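Local coordinates for protein aspartate aminotransferase (Plasmodium falciparum, PDB 3K7Y) that probably catalyses the reversible transfer of the amino group of L-aspartate to 2-oxoglutarate, giving oxaloacetate and L-glutamate, with pyridoxal 5'-phosphate as cofactor, at residues V122-Y132 and S175-P186; L146-Y154 and L163-I171. All coordinates share one frame; numbering follows the deposited sequence.

Interaction 1. Residues V122-Y132 and S175-P186; sequences VETLYVTNPPY and SSVILQISCYNP. With PLP (pyridoxal-5'-phosphate), chain B.
Y126 joins its neighbouring strand through both of its backbone polar atoms. Its N donates to S176 O (3.0 Å, 172° at the hydrogen), and its O accepts from I178 N (3.0 Å, 168°), so V177 is bracketed in parallel pairing. On the sheet face that carries Y126 and V177, Y126 CB packs on V177 CG2, and the ring edge runs out past S176 O. Strands 124-128 and 176-179 are adjacent inner strands of the large mixed sheet of a fold-type I, PLP-dependent aminotransferase, and beyond their C-terminal ends the two segments build part of the cofactor pocket. In Y132, with CG anti to the backbone N (chi1 172°), CB lies beside N185 O and CG approaches the cofactor methyl C2A. One long side of the ring then follows the pyridine: CD1 lies near PLP C2, and Y132 CE1 is 3.8 Å from PLP N1. PLP C2 stands 3.8 Å above the Y132 ring plane, offset toward the rim, a contact over one face. On the other side Y132 CD2 meets N185 CG at 4.0 Å. The tip, Y132 OH, ends 3.9 Å from PLP C4. N185 also holds the cofactor, its ND2 giving PLP O3 a bent hydrogen bond of 2.9 Å, while its OD1 is bonded to R380. Cis peptide bonds precede P130 and P186, whose rings approach each other. At the end of strand 124-128, T128 OG1 donates to Y184 OH (2.6 Å) at the edge of that ring; the onward bond to P130 O is modelled too short to be trusted.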
loop_
_atom_site.group_PDB
_atom_site.type_symbol
_atom_site.label_atom_id
_atom_site.label_comp_id
_atom_site.label_asym_id
_atom_site.label_seq_id
_atom_site.Cartn_x
_atom_site.Cartn_y
_atom_site.Cartn_z
ATOM N N VAL A 122 -10.439 20.265 8.959
ATOM C CA VAL A 122 -11.346 19.197 9.344
ATOM C C VAL A 122 -10.961 18.680 10.725
ATOM O O VAL A 122 -10.026 17.898 10.874
ATOM C CB VAL A 122 -11.404 18.090 8.280
ATOM C CG1 VAL A 122 -12.488 17.107 8.617
ATOM C CG2 VAL A 122 -11.677 18.678 6.914
ATOM N N GLU A 123 -11.690 19.134 11.736
ATOM C CA GLU A 123 -11.313 18.871 13.117
ATOM C C GLU A 123 -12.134 17.758 13.756
ATOM O O GLU A 123 -11.729 17.169 14.766
ATOM C CB GLU A 123 -11.437 20.148 13.946
ATOM C CG GLU A 123 -10.616 20.114 15.217
ATOM C CD GLU A 123 -10.852 21.327 16.086
ATOM O OE1 GLU A 123 -11.409 21.167 17.208
ATOM O OE2 GLU A 123 -10.481 22.444 15.642
ATOM N N THR A 124 -13.275 17.462 13.144
ATOM C CA THR A 124 -14.295 16.634 13.749
ATOM C C THR A 124 -14.925 15.786 12.669
ATOM O O THR A 124 -15.201 16.287 11.577
ATOM C CB THR A 124 -15.389 17.535 14.317
ATOM O OG1 THR A 124 -15.420 18.755 13.557
ATOM C CG2 THR A 124 -15.127 17.881 15.779
ATOM N N LEU A 125 -15.159 14.508 12.969
ATOM C CA LEU A 125 -15.824 13.569 12.041
ATOM C C LEU A 125 -16.945 12.850 12.741
ATOM O O LEU A 125 -16.761 12.335 13.843
ATOM C CB LEU A 125 -14.851 12.522 11.493
ATOM C CG LEU A 125 -13.800 12.980 10.478
ATOM C CD1 LEU A 125 -12.485 12.374 10.836
ATOM C CD2 LEU A 125 -14.161 12.627 9.048
ATOM N N TYR A 126 -18.106 12.824 12.096
ATOM C CA TYR A 126 -19.233 12.077 12.603
ATOM C C TYR A 126 -19.313 10.674 12.008
ATOM O O TYR A 126 -19.045 10.452 10.809
ATOM C CB TYR A 126 -20.528 12.849 12.392
ATOM C CG TYR A 126 -20.543 14.123 13.198
ATOM C CD1 TYR A 126 -20.893 14.123 14.554
ATOM C CD2 TYR A 126 -20.188 15.325 12.612
ATOM C CE1 TYR A 126 -20.888 15.290 15.292
ATOM C CE2 TYR A 126 -20.177 16.496 13.341
ATOM C CZ TYR A 126 -20.525 16.480 14.676
ATOM O OH TYR A 126 -20.481 17.678 15.363
ATOM N N VAL A 127 -19.673 9.730 12.870
ATOM C CA VAL A 127 -19.742 8.341 12.487
ATOM C C VAL A 127 -21.064 7.794 13.035
ATOM O O VAL A 127 -21.512 8.240 14.081
ATOM C CB VAL A 127 -18.473 7.611 12.997
ATOM C CG1 VAL A 127 -18.710 6.918 14.308
ATOM C CG2 VAL A 127 -17.988 6.637 11.990
ATOM N N THR A 128 -21.730 6.884 12.331
ATOM C CA THR A 128 -23.045 6.418 12.826
ATOM C C THR A 128 -22.842 5.337 13.879
ATOM O O THR A 128 -21.946 4.510 13.745
ATOM C CB THR A 128 -24.024 5.909 11.699
ATOM O OG1 THR A 128 -23.438 4.830 10.955
ATOM C CG2 THR A 128 -24.409 7.023 10.743
ATOM N N ASN A 129 -23.655 5.338 14.927
ATOM C CA ASN A 129 -23.491 4.340 15.975
ATOM C C ASN A 129 -24.306 3.091 15.729
ATOM O O ASN A 129 -25.482 3.197 15.412
ATOM C CB ASN A 129 -23.822 4.906 17.347
ATOM C CG ASN A 129 -23.784 3.844 18.412
ATOM O OD1 ASN A 129 -24.721 3.057 18.532
ATOM N ND2 ASN A 129 -22.701 3.792 19.177
ATOM N N PRO A 130 -23.699 1.895 15.884
ATOM C CA PRO A 130 -22.305 1.648 16.201
ATOM C C PRO A 130 -21.514 1.633 14.888
ATOM O O PRO A 130 -22.099 1.422 13.812
ATOM C CB PRO A 130 -22.337 0.263 16.840
ATOM C CG PRO A 130 -23.448 -0.440 16.131
ATOM C CD PRO A 130 -24.423 0.629 15.648
ATOM N N PRO A 131 -20.194 1.883 14.964
ATOM C CA PRO A 131 -19.394 2.139 13.763
ATOM C C PRO A 131 -18.521 0.965 13.391
ATOM O O PRO A 131 -18.164 0.182 14.260
ATOM C CB PRO A 131 -18.486 3.272 14.212
ATOM C CG PRO A 131 -18.407 3.119 15.763
ATOM C CD PRO A 131 -19.417 2.104 16.196
ATOM N N TYR A 132 -18.163 0.842 12.118
ATOM C CA TYR A 132 -17.148 -0.118 11.732
ATOM C C TYR A 132 -15.911 0.159 12.594
ATOM O O TYR A 132 -15.374 1.268 12.555
ATOM C CB TYR A 132 -16.836 0.043 10.255
ATOM C CG TYR A 132 -15.663 -0.772 9.788
ATOM C CD1 TYR A 132 -14.697 -0.204 8.979
ATOM C CD2 TYR A 132 -15.505 -2.102 10.169
ATOM C CE1 TYR A 132 -13.614 -0.933 8.547
ATOM C CE2 TYR A 132 -14.423 -2.837 9.750
ATOM C CZ TYR A 132 -13.485 -2.246 8.940
ATOM O OH TYR A 132 -12.394 -2.946 8.499
ATOM N N SER A 175 -20.865 19.471 8.417
ATOM C CA SER A 175 -20.148 18.471 9.167
ATOM C C SER A 175 -19.788 17.357 8.207
ATOM O O SER A 175 -20.472 17.117 7.208
ATOM C CB SER A 175 -20.983 17.933 10.316
ATOM O OG SER A 175 -21.325 18.981 11.208
ATOM N N SER A 176 -18.684 16.698 8.503
ATOM C CA SER A 176 -18.195 15.626 7.679
ATOM C C SER A 176 -18.735 14.363 8.298
ATOM O O SER A 176 -18.574 14.150 9.500
ATOM C CB SER A 176 -16.669 15.631 7.691
ATOM O OG SER A 176 -16.182 16.965 7.735
ATOM N N VAL A 177 -19.396 13.538 7.492
ATOM C CA VAL A 177 -20.055 12.338 8.011
ATOM C C VAL A 177 -19.761 11.116 7.155
ATOM O O VAL A 177 -19.792 11.182 5.924
ATOM C CB VAL A 177 -21.591 12.517 8.126
ATOM C CG1 VAL A 177 -22.241 11.274 8.722
ATOM C CG2 VAL A 177 -21.920 13.717 8.963
ATOM N N ILE A 178 -19.486 9.999 7.827
ATOM C CA ILE A 178 -19.262 8.704 7.180
ATOM C C ILE A 178 -20.536 7.855 7.236
ATOM O O ILE A 178 -21.093 7.614 8.306
ATOM C CB ILE A 178 -18.097 7.955 7.847
ATOM C CG1 ILE A 178 -16.780 8.685 7.592
ATOM C CG2 ILE A 178 -18.025 6.521 7.355
ATOM C CD1 ILE A 178 -15.763 8.516 8.708
ATOM N N LEU A 179 -21.002 7.417 6.077
ATOM C CA LEU A 179 -22.212 6.628 6.014
ATOM C C LEU A 179 -21.949 5.313 5.329
ATOM O O LEU A 179 -21.295 5.251 4.259
ATOM C CB LEU A 179 -23.326 7.367 5.275
ATOM C CG LEU A 179 -23.956 8.552 5.998
ATOM C CD1 LEU A 179 -24.946 9.273 5.107
ATOM C CD2 LEU A 179 -24.623 8.142 7.321
ATOM N N GLN A 180 -22.457 4.267 5.971
ATOM C CA GLN A 180 -22.611 2.958 5.363
ATOM C C GLN A 180 -24.098 2.828 5.099
ATOM O O GLN A 180 -24.897 2.708 6.035
ATOM C CB GLN A 180 -22.169 1.848 6.312
ATOM C CG GLN A 180 -20.751 1.885 6.746
ATOM C CD GLN A 180 -20.389 0.648 7.537
ATOM O OE1 GLN A 180 -20.061 0.726 8.725
ATOM N NE2 GLN A 180 -20.446 -0.515 6.881
ATOM N N ILE A 181 -24.463 2.875 3.826
ATOM C CA ILE A 181 -25.855 2.930 3.430
ATOM C C ILE A 181 -26.432 1.557 3.151
ATOM O O ILE A 181 -27.652 1.398 3.070
ATOM C CB ILE A 181 -26.011 3.753 2.176
ATOM C CG1 ILE A 181 -25.229 3.116 1.031
ATOM C CG2 ILE A 181 -25.558 5.170 2.440
ATOM C CD1 ILE A 181 -25.310 3.873 -0.228
ATOM N N SER A 182 -25.556 0.569 2.995
ATOM C CA SER A 182 -25.961 -0.772 2.620
ATOM C C SER A 182 -24.970 -1.754 3.210
ATOM O O SER A 182 -23.819 -1.408 3.422
ATOM C CB SER A 182 -26.016 -0.891 1.094
ATOM O OG SER A 182 -26.449 -2.177 0.682
ATOM N N CYS A 183 -25.444 -2.964 3.494
ATOM C CA CYS A 183 -24.636 -4.042 4.080
ATOM C C CYS A 183 -23.847 -3.663 5.331
ATOM O O CYS A 183 -22.752 -4.176 5.561
ATOM C CB CYS A 183 -23.715 -4.642 3.024
ATOM S SG CYS A 183 -24.658 -5.321 1.673
ATOM N N TYR A 184 -24.433 -2.784 6.139
ATOM C CA TYR A 184 -23.783 -2.191 7.295
ATOM C C TYR A 184 -22.932 -3.185 8.069
ATOM O O TYR A 184 -23.362 -4.303 8.357
ATOM C CB TYR A 184 -24.835 -1.590 8.215
ATOM C CG TYR A 184 -24.310 -0.535 9.148
ATOM C CD1 TYR A 184 -23.487 -0.864 10.228
ATOM C CD2 TYR A 184 -24.644 0.810 8.964
ATOM C CE1 TYR A 184 -23.006 0.122 11.102
ATOM C CE2 TYR A 184 -24.169 1.815 9.843
ATOM C CZ TYR A 184 -23.356 1.460 10.907
ATOM O OH TYR A 184 -22.892 2.442 11.760
ATOM N N ASN A 185 -21.712 -2.764 8.382
ATOM C CA ASN A 185 -20.788 -3.525 9.221
ATOM C C ASN A 185 -20.535 -2.801 10.549
ATOM O O ASN A 185 -19.896 -1.757 10.564
ATOM C CB ASN A 185 -19.475 -3.741 8.468
ATOM C CG ASN A 185 -18.471 -4.560 9.254
ATOM O OD1 ASN A 185 -18.559 -4.684 10.476
ATOM N ND2 ASN A 185 -17.502 -5.125 8.551
ATOM N N PRO A 186 -21.012 -3.369 11.677
ATOM C CA PRO A 186 -21.646 -4.686 11.883
ATOM C C PRO A 186 -23.171 -4.853 11.714
ATOM O O PRO A 186 -23.607 -5.971 11.440
ATOM C CB PRO A 186 -21.275 -5.016 13.326
ATOM C CG PRO A 186 -21.218 -3.689 13.986
ATOM C CD PRO A 186 -20.718 -2.701 12.960
HETATM N N1 PLP B . -15.247 -0.577 5.130
HETATM C C2 PLP B . -16.038 -1.575 5.640
HETATM C C2A PLP B . -17.374 -1.213 6.166
HETATM C C3 PLP B . -15.584 -2.885 5.641
HETATM O O3 PLP B . -16.381 -3.888 6.134
HETATM C C4 PLP B . -14.317 -3.181 5.137
HETATM C C4A PLP B . -13.934 -4.626 5.029
HETATM O O4A PLP B . -14.147 -5.229 3.968
HETATM C C5 PLP B . -13.500 -2.165 4.604
HETATM C C6 PLP B . -13.986 -0.856 4.620
HETATM C C5A PLP B . -12.092 -2.379 4.042
HETATM O O4P PLP B . -11.936 -3.409 3.082
HETATM P P PLP B . -10.463 -3.831 2.555
HETATM O O1P PLP B . -10.522 -4.384 1.160
HETATM O O2P PLP B . -9.938 -4.956 3.407
HETATM O O3P PLP B . -9.591 -2.596 2.587
#

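Interaction 2. Residues L146-Y154 and L163-I171; sequences LKYINFFDY and LFLNDLRNI
A beta-alpha-beta crossover brings I149, N150 and F151 against F164 and D167: strand 145-153 is followed by the short antiparallel strand 158-159, then by helix 161-170, which leads on to strand 176-179, parallel to the first. The axes of segments 146-149 and 163-170 lie at 137°. I149 supplies the apolar centre with two separate branches. Its CG2 reaches D167 CB (3.8 Å) and, at the edge of the F164 ring, F164 CD1 (3.8 Å), whereas I149 CD1 touches both L168 CD1 (4.1 Å) and I171 CD1 (4.0 Å). The two phenylalanines form a T-shaped pair, centroids of F151 and F164 5.1 Å apart and planes at 81°. F151 is the edge: its CD1 sits over the face of F164, displaced toward the rim. With CG anti to the backbone N (chi1 -166°), the F151 ring is carried alongside F164, both side chains pointing the same way. Where the strand breaks, the polar contact is to backbone atoms. N150 N donates to D167 OD1 at 2.8 Å, although that oxygen is crowded by the N150 amide and less certain in place; N150 O receives a CA-H contact from F164 CA at 3.5 Å. Strand 124-128 borders the strand on the sheet side, with F151 touching T128 and meeting the ring of Y184, while L165 packs against helix 193-206.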
loop_
_atom_site.group_PDB
_atom_site.type_symbol
_atom_site.label_atom_id
_atom_site.label_comp_id
_atom_site.label_asym_id
_atom_site.label_seq_id
_atom_site.Cartn_x
_atom_site.Cartn_y
_atom_site.Cartn_z
ATOM N N LEU A 146 -13.805 12.431 17.341
ATOM C CA LEU A 146 -14.751 11.458 16.816
ATOM C C LEU A 146 -16.051 11.591 17.573
ATOM O O LEU A 146 -16.078 11.431 18.809
ATOM C CB LEU A 146 -14.232 10.013 16.912
ATOM C CG LEU A 146 -15.208 8.988 16.305
ATOM C CD1 LEU A 146 -15.269 9.131 14.791
ATOM C CD2 LEU A 146 -14.877 7.543 16.678
ATOM N N LYS A 147 -17.122 11.881 16.832
ATOM C CA LYS A 147 -18.448 11.972 17.426
ATOM C C LYS A 147 -19.415 10.997 16.784
ATOM O O LYS A 147 -19.259 10.656 15.601
ATOM C CB LYS A 147 -18.963 13.402 17.367
ATOM C CG LYS A 147 -18.175 14.326 18.271
ATOM C CD LYS A 147 -18.512 15.782 18.050
ATOM C CE LYS A 147 -17.876 16.595 19.141
ATOM N NZ LYS A 147 -18.150 15.955 20.462
ATOM N N TYR A 148 -20.402 10.557 17.571
ATOM C CA TYR A 148 -21.328 9.500 17.164
ATOM C C TYR A 148 -22.726 10.010 16.938
ATOM O O TYR A 148 -23.247 10.727 17.773
ATOM C CB TYR A 148 -21.391 8.387 18.212
ATOM C CG TYR A 148 -20.074 7.693 18.454
ATOM C CD1 TYR A 148 -19.857 6.378 18.016
ATOM C CD2 TYR A 148 -19.035 8.353 19.120
ATOM C CE1 TYR A 148 -18.634 5.744 18.241
ATOM C CE2 TYR A 148 -17.823 7.737 19.347
ATOM C CZ TYR A 148 -17.621 6.434 18.913
ATOM O OH TYR A 148 -16.399 5.848 19.156
ATOM N N ILE A 149 -23.323 9.607 15.817
ATOM C CA ILE A 149 -24.732 9.861 15.494
ATOM C C ILE A 149 -25.572 8.613 15.821
ATOM O O ILE A 149 -25.149 7.488 15.512
ATOM C CB ILE A 149 -24.899 10.194 13.984
ATOM C CG1 ILE A 149 -24.359 11.585 13.674
ATOM C CG2 ILE A 149 -26.354 10.141 13.537
ATOM C CD1 ILE A 149 -24.468 11.950 12.187
ATOM N N ASN A 150 -26.749 8.818 16.439
ATOM C CA ASN A 150 -27.737 7.751 16.678
ATOM C C ASN A 150 -28.003 7.003 15.402
ATOM O O ASN A 150 -28.069 7.606 14.341
ATOM C CB ASN A 150 -29.087 8.330 17.088
ATOM C CG ASN A 150 -29.082 8.929 18.462
ATOM O OD1 ASN A 150 -29.053 8.210 19.463
ATOM N ND2 ASN A 150 -29.160 10.256 18.531
ATOM N N PHE A 151 -28.207 5.700 15.490
ATOM C CA PHE A 151 -28.514 4.958 14.282
ATOM C C PHE A 151 -29.313 3.696 14.544
ATOM O O PHE A 151 -30.538 3.710 14.519
ATOM C CB PHE A 151 -27.228 4.637 13.525
ATOM C CG PHE A 151 -27.454 4.179 12.127
ATOM C CD1 PHE A 151 -27.837 5.082 11.150
ATOM C CD2 PHE A 151 -27.267 2.850 11.778
ATOM C CE1 PHE A 151 -28.044 4.675 9.845
ATOM C CE2 PHE A 151 -27.480 2.421 10.477
ATOM C CZ PHE A 151 -27.877 3.335 9.504
ATOM N N PHE A 152 -28.601 2.608 14.777
ATOM C CA PHE A 152 -29.199 1.317 14.988
ATOM C C PHE A 152 -29.990 1.344 16.286
ATOM O O PHE A 152 -29.518 1.899 17.282
ATOM C CB PHE A 152 -28.070 0.310 15.061
ATOM C CG PHE A 152 -28.514 -1.074 15.263
ATOM C CD1 PHE A 152 -29.027 -1.801 14.220
ATOM C CD2 PHE A 152 -28.387 -1.668 16.492
ATOM C CE1 PHE A 152 -29.436 -3.104 14.398
ATOM C CE2 PHE A 152 -28.789 -2.967 16.683
ATOM C CZ PHE A 152 -29.319 -3.688 15.627
ATOM N N ASP A 153 -31.203 0.784 16.268
ATOM C CA ASP A 153 -32.025 0.716 17.484
ATOM C C ASP A 153 -31.836 -0.632 18.138
ATOM O O ASP A 153 -32.121 -1.672 17.547
ATOM C CB ASP A 153 -33.510 0.986 17.231
ATOM C CG ASP A 153 -34.311 1.032 18.526
ATOM O OD1 ASP A 153 -34.544 -0.041 19.127
ATOM O OD2 ASP A 153 -34.684 2.147 18.954
ATOM N N TYR A 154 -31.347 -0.600 19.367
ATOM C CA TYR A 154 -30.813 -1.805 19.971
ATOM C C TYR A 154 -31.904 -2.732 20.450
ATOM O O TYR A 154 -31.695 -3.943 20.506
ATOM C CB TYR A 154 -29.804 -1.469 21.072
ATOM C CG TYR A 154 -28.362 -1.439 20.576
ATOM C CD1 TYR A 154 -27.551 -2.563 20.680
ATOM C CD2 TYR A 154 -27.819 -0.301 19.985
ATOM C CE1 TYR A 154 -26.239 -2.555 20.226
ATOM C CE2 TYR A 154 -26.492 -0.284 19.522
ATOM C CZ TYR A 154 -25.713 -1.418 19.650
ATOM O OH TYR A 154 -24.406 -1.432 19.208
ATOM N N LEU A 163 -34.425 9.279 15.322
ATOM C CA LEU A 163 -33.249 9.822 16.004
ATOM C C LEU A 163 -32.038 9.987 15.075
ATOM O O LEU A 163 -31.199 10.854 15.297
ATOM C CB LEU A 163 -32.877 8.953 17.209
ATOM C CG LEU A 163 -33.844 8.915 18.391
ATOM C CD1 LEU A 163 -33.545 7.719 19.264
ATOM C CD2 LEU A 163 -33.777 10.191 19.212
ATOM N N PHE A 164 -31.939 9.154 14.046
ATOM C CA PHE A 164 -30.866 9.300 13.072
ATOM C C PHE A 164 -30.920 10.659 12.328
ATOM O O PHE A 164 -29.902 11.359 12.224
ATOM C CB PHE A 164 -30.857 8.096 12.111
ATOM C CG PHE A 164 -30.037 8.299 10.852
ATOM C CD1 PHE A 164 -28.741 8.810 10.907
ATOM C CD2 PHE A 164 -30.555 7.948 9.612
ATOM C CE1 PHE A 164 -27.982 8.995 9.733
ATOM C CE2 PHE A 164 -29.805 8.124 8.436
ATOM C CZ PHE A 164 -28.519 8.650 8.496
ATOM N N LEU A 165 -32.101 11.027 11.828
ATOM C CA LEU A 165 -32.281 12.301 11.119
ATOM C C LEU A 165 -32.290 13.503 12.045
ATOM O O LEU A 165 -31.957 14.609 11.626
ATOM C CB LEU A 165 -33.552 12.299 10.284
ATOM C CG LEU A 165 -33.677 11.220 9.221
ATOM C CD1 LEU A 165 -35.111 11.152 8.760
ATOM C CD2 LEU A 165 -32.781 11.498 8.065
ATOM N N ASN A 166 -32.688 13.284 13.293
ATOM C CA ASN A 166 -32.563 14.292 14.335
ATOM C C ASN A 166 -31.155 14.846 14.476
ATOM O O ASN A 166 -30.947 16.057 14.360
ATOM C CB ASN A 166 -32.971 13.707 15.670
ATOM C CG ASN A 166 -34.261 14.236 16.132
ATOM O OD1 ASN A 166 -35.100 14.653 15.323
ATOM N ND2 ASN A 166 -34.451 14.244 17.447
ATOM N N ASP A 167 -30.205 13.948 14.748
ATOM C CA ASP A 167 -28.806 14.296 14.908
ATOM C C ASP A 167 -28.307 14.864 13.606
ATOM O O ASP A 167 -27.639 15.895 13.584
ATOM C CB ASP A 167 -27.982 13.067 15.275
ATOM C CG ASP A 167 -28.422 12.430 16.579
ATOM O OD1 ASP A 167 -28.054 11.251 16.785
ATOM O OD2 ASP A 167 -29.119 13.095 17.392
ATOM N N LEU A 168 -28.669 14.204 12.515
ATOM C CA LEU A 168 -28.347 14.707 11.196
ATOM C C LEU A 168 -28.794 16.159 11.002
ATOM O O LEU A 168 -28.294 16.848 10.112
ATOM C CB LEU A 168 -28.962 13.809 10.132
ATOM C CG LEU A 168 -28.156 13.692 8.836
ATOM C CD1 LEU A 168 -26.652 13.565 9.099
ATOM C CD2 LEU A 168 -28.648 12.489 8.041
ATOM N N ARG A 169 -29.716 16.619 11.851
ATOM C CA ARG A 169 -30.259 17.971 11.767
ATOM C C ARG A 169 -29.649 18.984 12.743
ATOM O O ARG A 169 -29.699 20.182 12.493
ATOM C CB ARG A 169 -31.782 17.956 11.924
ATOM C CG ARG A 169 -32.572 17.814 10.632
ATOM C CD ARG A 169 -34.036 18.207 10.843
ATOM N NE ARG A 169 -34.879 17.998 9.659
ATOM C CZ ARG A 169 -34.997 18.850 8.632
ATOM N NH1 ARG A 169 -34.314 19.989 8.605
ATOM N NH2 ARG A 169 -35.804 18.563 7.613
ATOM N N ASN A 170 -29.085 18.536 13.854
ATOM C CA ASN A 170 -28.511 19.499 14.797
ATOM C C ASN A 170 -27.011 19.376 15.034
ATOM O O ASN A 170 -26.466 19.987 15.948
ATOM C CB ASN A 170 -29.300 19.552 16.113
ATOM C CG ASN A 170 -30.159 18.317 16.335
ATOM O OD1 ASN A 170 -31.374 18.348 16.114
ATOM N ND2 ASN A 170 -29.531 17.221 16.767
ATOM N N ILE A 171 -26.351 18.598 14.186
ATOM C CA ILE A 171 -24.904 18.494 14.203
ATOM C C ILE A 171 -24.325 19.620 13.352
ATOM O O ILE A 171 -24.522 19.618 12.136
ATOM C CB ILE A 171 -24.416 17.124 13.661
ATOM C CG1 ILE A 171 -24.916 16.885 12.225
ATOM C CG2 ILE A 171 -24.837 15.994 14.613
ATOM C CD1 ILE A 171 -24.134 15.866 11.441
#

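Overall arrangement
Strands 124-128 and 145-153 are neighbours in one sheet, so interactions 1 and 2 touch directly, probably through backbone hydrogen bonds between V127 and I149 and between N129 and I149. Along the chain, interaction 2 is nested within the loop that interaction 1 closes. Both contacts are largely buried, but the centre of interaction 1 is about 11 Å from the centre of the chain and that of interaction 2 about 20 Å, with a more exposed margin at L163. Regular strand pairing and cofactor binding mark the former; the latter relies on apolar and aromatic side-chain packing, with one less certain bond from backbone to carboxylate, the F151 side chain about 12 Å from PLP.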